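Local coordinates for glycosylation Associate Protein 3 (Streptococcus agalactiae serotype V, PDB 6OYC) that probably takes part, together with its Gap1 and Gap2 partners, in the glycosylation and accessory Sec secretion of a cell-surface protein, at residues C[83-93]-C[115-126]. Residues are numbered along the deposited sequence; the frame is centred on the assembly and turned at random.
Sequences SLFVRIEFYNR and EAYTYTISLINA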
loop_
_atom_site.group_PDB
_atom_site.type_symbol
_atom_site.label_atom_id
_atom_site.label_comp_id
_atom_site.label_asym_id
_atom_site.label_seq_id
_atom_site.Cartn_x
_atom_site.Cartn_y
_atom_site.Cartn_z
ATOM N N SER C 83 1.809 0.071 25.186
ATOM C CA SER C 83 2.010 -1.366 25.340
ATOM C C SER C 83 2.327 -2.103 24.039
ATOM O O SER C 83 2.532 -3.321 24.081
ATOM C CB SER C 83 0.779 -2.003 25.998
ATOM O OG SER C 83 -0.317 -2.031 25.095
ATOM N N LEU C 84 2.371 -1.418 22.892
ATOM C CA LEU C 84 2.892 -2.007 21.657
ATOM C C LEU C 84 3.980 -1.101 21.104
ATOM O O LEU C 84 3.679 -0.034 20.564
ATOM C CB LEU C 84 1.799 -2.217 20.604
ATOM C CG LEU C 84 2.295 -2.956 19.346
ATOM C CD1 LEU C 84 2.575 -4.443 19.636
ATOM C CD2 LEU C 84 1.350 -2.808 18.154
ATOM N N PHE C 85 5.237 -1.531 21.195
ATOM C CA PHE C 85 6.331 -0.681 20.752
ATOM C C PHE C 85 7.238 -1.417 19.765
ATOM O O PHE C 85 7.064 -2.605 19.470
ATOM C CB PHE C 85 7.122 -0.113 21.946
ATOM C CG PHE C 85 7.867 -1.137 22.748
ATOM C CD1 PHE C 85 7.255 -1.773 23.826
ATOM C CD2 PHE C 85 9.190 -1.436 22.460
ATOM C CE1 PHE C 85 7.944 -2.724 24.580
ATOM C CE2 PHE C 85 9.889 -2.376 23.212
ATOM C CZ PHE C 85 9.264 -3.021 24.278
ATOM N N VAL C 86 8.198 -0.664 19.226
ATOM C CA VAL C 86 9.035 -1.110 18.127
ATOM C C VAL C 86 10.492 -0.852 18.494
ATOM O O VAL C 86 10.856 0.257 18.899
ATOM C CB VAL C 86 8.662 -0.406 16.804
ATOM C CG1 VAL C 86 9.572 -0.849 15.683
ATOM C CG2 VAL C 86 7.220 -0.708 16.428
ATOM N N ARG C 87 11.318 -1.875 18.349
ATOM C CA ARG C 87 12.743 -1.809 18.615
ATOM C C ARG C 87 13.501 -2.021 17.307
ATOM O O ARG C 87 13.373 -3.077 16.664
ATOM C CB ARG C 87 13.128 -2.864 19.647
ATOM C CG ARG C 87 14.594 -2.886 20.023
ATOM C CD ARG C 87 14.794 -3.757 21.290
ATOM N NE ARG C 87 16.182 -4.208 21.435
ATOM C CZ ARG C 87 16.876 -4.168 22.574
ATOM N NH1 ARG C 87 16.321 -3.695 23.687
ATOM N NH2 ARG C 87 18.129 -4.614 22.599
ATOM N N ILE C 88 14.282 -1.019 16.914
ATOM C CA ILE C 88 15.249 -1.170 15.840
ATOM C C ILE C 88 16.614 -1.383 16.472
ATOM O O ILE C 88 17.034 -0.608 17.342
ATOM C CB ILE C 88 15.235 0.043 14.892
ATOM C CG1 ILE C 88 16.278 -0.109 13.792
ATOM C CG2 ILE C 88 15.443 1.351 15.632
ATOM C CD1 ILE C 88 16.011 0.827 12.609
ATOM N N GLU C 89 17.297 -2.448 16.063
ATOM C CA GLU C 89 18.585 -2.812 16.635
ATOM C C GLU C 89 19.620 -2.968 15.529
ATOM O O GLU C 89 19.321 -3.526 14.472
ATOM C CB GLU C 89 18.491 -4.116 17.446
ATOM C CG GLU C 89 19.751 -4.415 18.258
ATOM C CD GLU C 89 19.464 -5.214 19.532
ATOM O OE1 GLU C 89 18.304 -5.614 19.772
ATOM O OE2 GLU C 89 20.412 -5.451 20.293
ATOM N N PHE C 90 20.837 -2.491 15.787
ATOM C CA PHE C 90 21.919 -2.502 14.819
ATOM C C PHE C 90 22.984 -3.522 15.220
ATOM O O PHE C 90 23.249 -3.735 16.413
ATOM C CB PHE C 90 22.514 -1.094 14.671
ATOM C CG PHE C 90 21.452 -0.012 14.508
ATOM C CD1 PHE C 90 20.725 0.100 13.330
ATOM C CD2 PHE C 90 21.155 0.855 15.549
ATOM C CE1 PHE C 90 19.723 1.086 13.184
ATOM C CE2 PHE C 90 20.160 1.842 15.411
ATOM C CZ PHE C 90 19.446 1.951 14.227
ATOM N N TYR C 91 23.577 -4.164 14.214
ATOM C CA TYR C 91 24.510 -5.261 14.422
ATOM C C TYR C 91 25.723 -5.044 13.538
ATOM O O TYR C 91 25.593 -4.639 12.374
ATOM C CB TYR C 91 23.872 -6.638 14.117
ATOM C CG TYR C 91 22.700 -6.969 15.027
ATOM C CD1 TYR C 91 21.408 -6.541 14.718
ATOM C CD2 TYR C 91 22.892 -7.697 16.207
ATOM C CE1 TYR C 91 20.340 -6.827 15.550
ATOM C CE2 TYR C 91 21.833 -7.993 17.038
ATOM C CZ TYR C 91 20.560 -7.551 16.712
ATOM O OH TYR C 91 19.508 -7.852 17.538
ATOM N N ASN C 92 26.901 -5.281 14.100
ATOM C CA ASN C 92 28.106 -5.192 13.299
ATOM C C ASN C 92 28.241 -6.474 12.485
ATOM O O ASN C 92 27.378 -7.360 12.507
ATOM C CB ASN C 92 29.323 -4.916 14.175
ATOM C CG ASN C 92 29.612 -6.035 15.151
ATOM O OD1 ASN C 92 29.100 -7.164 15.033
ATOM N ND2 ASN C 92 30.439 -5.724 16.143
ATOM N N ARG C 93 29.354 -6.588 11.778
ATOM C CA ARG C 93 29.573 -7.699 10.868
ATOM C C ARG C 93 29.894 -8.993 11.611
ATOM O O ARG C 93 29.906 -10.058 10.992
ATOM C CB ARG C 93 30.658 -7.272 9.855
ATOM C CG ARG C 93 31.725 -8.248 9.455
ATOM C CD ARG C 93 32.660 -7.653 8.390
ATOM N NE ARG C 93 32.028 -6.963 7.253
ATOM C CZ ARG C 93 32.195 -5.668 6.979
ATOM N NH1 ARG C 93 32.924 -4.900 7.786
ATOM N NH2 ARG C 93 31.616 -5.120 5.913
ATOM N N GLU C 115 28.656 2.014 13.050
ATOM C CA GLU C 115 29.039 0.636 13.343
ATOM C C GLU C 115 28.028 -0.389 12.839
ATOM O O GLU C 115 28.281 -1.596 12.935
ATOM C CB GLU C 115 29.233 0.458 14.852
ATOM C CG GLU C 115 30.483 1.135 15.372
ATOM C CD GLU C 115 31.734 0.644 14.679
ATOM O OE1 GLU C 115 31.893 -0.580 14.509
ATOM O OE2 GLU C 115 32.561 1.488 14.294
ATOM N N ALA C 116 26.894 0.060 12.306
ATOM C CA ALA C 116 25.872 -0.858 11.834
ATOM C C ALA C 116 26.328 -1.529 10.540
ATOM O O ALA C 116 26.672 -0.850 9.570
ATOM C CB ALA C 116 24.551 -0.114 11.619
ATOM N N TYR C 117 26.354 -2.858 10.541
ATOM C CA TYR C 117 26.445 -3.655 9.327
ATOM C C TYR C 117 25.066 -4.086 8.838
ATOM O O TYR C 117 24.731 -3.894 7.666
ATOM C CB TYR C 117 27.323 -4.896 9.551
ATOM C CG TYR C 117 27.660 -5.589 8.254
ATOM C CD1 TYR C 117 28.430 -4.939 7.280
ATOM C CD2 TYR C 117 27.175 -6.868 7.970
ATOM C CE1 TYR C 117 28.719 -5.543 6.064
ATOM C CE2 TYR C 117 27.483 -7.504 6.749
ATOM C CZ TYR C 117 28.263 -6.831 5.805
ATOM O OH TYR C 117 28.574 -7.410 4.592
ATOM N N THR C 118 24.254 -4.667 9.718
ATOM C CA THR C 118 22.860 -4.982 9.429
ATOM C C THR C 118 21.968 -4.407 10.526
ATOM O O THR C 118 22.446 -3.864 11.527
ATOM C CB THR C 118 22.625 -6.498 9.320
ATOM O OG1 THR C 118 22.823 -7.100 10.604
ATOM C CG2 THR C 118 23.575 -7.118 8.312
ATOM N N TYR C 119 20.656 -4.546 10.349
ATOM C CA TYR C 119 19.742 -4.132 11.407
ATOM C C TYR C 119 18.464 -4.960 11.336
ATOM O O TYR C 119 18.150 -5.581 10.322
ATOM C CB TYR C 119 19.442 -2.615 11.345
ATOM C CG TYR C 119 18.613 -2.146 10.157
ATOM C CD1 TYR C 119 19.163 -2.062 8.874
ATOM C CD2 TYR C 119 17.270 -1.794 10.315
ATOM C CE1 TYR C 119 18.400 -1.641 7.791
ATOM C CE2 TYR C 119 16.494 -1.364 9.229
ATOM C CZ TYR C 119 17.066 -1.289 7.974
ATOM O OH TYR C 119 16.308 -0.865 6.908
ATOM N N THR C 120 17.748 -4.990 12.445
ATOM C CA THR C 120 16.460 -5.655 12.525
ATOM C C THR C 120 15.459 -4.686 13.126
ATOM O O THR C 120 15.825 -3.747 13.828
ATOM C CB THR C 120 16.501 -6.911 13.405
ATOM O OG1 THR C 120 16.787 -6.513 14.747
ATOM C CG2 THR C 120 17.560 -7.924 12.916
ATOM N N ILE C 121 14.180 -4.937 12.880
ATOM C CA ILE C 121 13.113 -4.194 13.539
ATOM C C ILE C 121 12.150 -5.209 14.122
ATOM O O ILE C 121 11.747 -6.145 13.428
ATOM C CB ILE C 121 12.392 -3.233 12.575
ATOM C CG1 ILE C 121 13.387 -2.226 11.988
ATOM C CG2 ILE C 121 11.295 -2.526 13.300
ATOM C CD1 ILE C 121 12.821 -1.352 10.860
ATOM N N SER C 122 11.797 -5.037 15.396
ATOM C CA SER C 122 10.964 -5.989 16.116
ATOM C C SER C 122 9.739 -5.300 16.691
ATOM O O SER C 122 9.848 -4.244 17.323
ATOM C CB SER C 122 11.743 -6.665 17.243
ATOM O OG SER C 122 12.703 -7.547 16.721
ATOM N N LEU C 123 8.577 -5.900 16.457
ATOM C CA LEU C 123 7.353 -5.538 17.153
ATOM C C LEU C 123 7.358 -6.225 18.509
ATOM O O LEU C 123 7.545 -7.445 18.591
ATOM C CB LEU C 123 6.144 -5.992 16.342
ATOM C CG LEU C 123 4.827 -5.234 16.322
ATOM C CD1 LEU C 123 5.046 -3.824 15.781
ATOM C CD2 LEU C 123 3.814 -6.007 15.447
ATOM N N ILE C 124 7.174 -5.456 19.576
ATOM C CA ILE C 124 7.242 -6.004 20.926
ATOM C C ILE C 124 5.950 -5.693 21.673
ATOM O O ILE C 124 5.530 -4.532 21.750
ATOM C CB ILE C 124 8.470 -5.482 21.684
ATOM C CG1 ILE C 124 9.734 -5.832 20.901
ATOM C CG2 ILE C 124 8.521 -6.093 23.066
ATOM C CD1 ILE C 124 11.005 -5.412 21.566
ATOM N N ASN C 125 5.324 -6.742 22.212
ATOM C CA ASN C 125 4.108 -6.629 23.008
ATOM C C ASN C 125 4.487 -6.431 24.470
ATOM O O ASN C 125 5.228 -7.244 25.037
ATOM C CB ASN C 125 3.239 -7.882 22.853
ATOM C CG ASN C 125 1.895 -7.762 23.569
ATOM O OD1 ASN C 125 1.315 -6.681 23.641
ATOM N ND2 ASN C 125 1.398 -8.875 24.096
ATOM N N ALA C 126 3.973 -5.358 25.075
ATOM C CA ALA C 126 4.230 -5.065 26.481
ATOM C C ALA C 126 2.944 -5.122 27.307
ATOM O O ALA C 126 2.503 -4.103 27.850
ATOM C CB ALA C 126 4.893 -3.691 26.615
HETATM O O HOH W 1 14.847 -5.398 16.426
HETATM O O HOH W 2 17.027 -8.721 16.475
HETATM O O HOH W 3 31.861 -3.060 15.716
HETATM O O HOH W 4 31.240 -8.363 5.168
#
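Ala116 CB, just ahead of strand 118-125, meets Phe90 CB at 3.8 Å near the end of antiparallel strand 84-91. Arg93 CB stands over one face of the Tyr117 ring in a CH-pi contact. Tyr117 N and Thr118 N both donate to Tyr91 O, a classic beta bulge. Paired N-H...O bonds then join Glu89-Thr120, Arg87-Ser122 and Phe85-Ile124, alternating with non-hydrogen-bonded Phe90-Tyr119, Ile88-Ile121 and Val86-Leu123. Tyr119 sets CB against Phe90 CD1 at 3.6 Å and CD2 against Ile88 CD1; its hydroxyl is hydrogen-bonded to Pro62 O. On the other face Thr120 OG1 lies at the Tyr91 ring edge, and one water joins it to Tyr91 OH. A second links Thr120 OG1, Arg87 O and Ser122 OG, which also bonds Thr45 OG1. Back on the Tyr119 face, Ile121 CG2 reaches Val86 CG1 at 3.4 Å, and Leu123 CD1 touches Val86 CG2. On the Thr120 face Ile124 lays CB over the Phe85 ring, Ala126 CB at its edge. One face is thus an apolar layer packed on strand 130-140, as in a beta-sandwich; the other is mixed, Phe85-Ile124 lying beyond waters and a salt bridge within 83-93, where Arg87 NE and NH2 grip Glu89 OE1 from one carboxylate face and Ser97 OG bonds OE2.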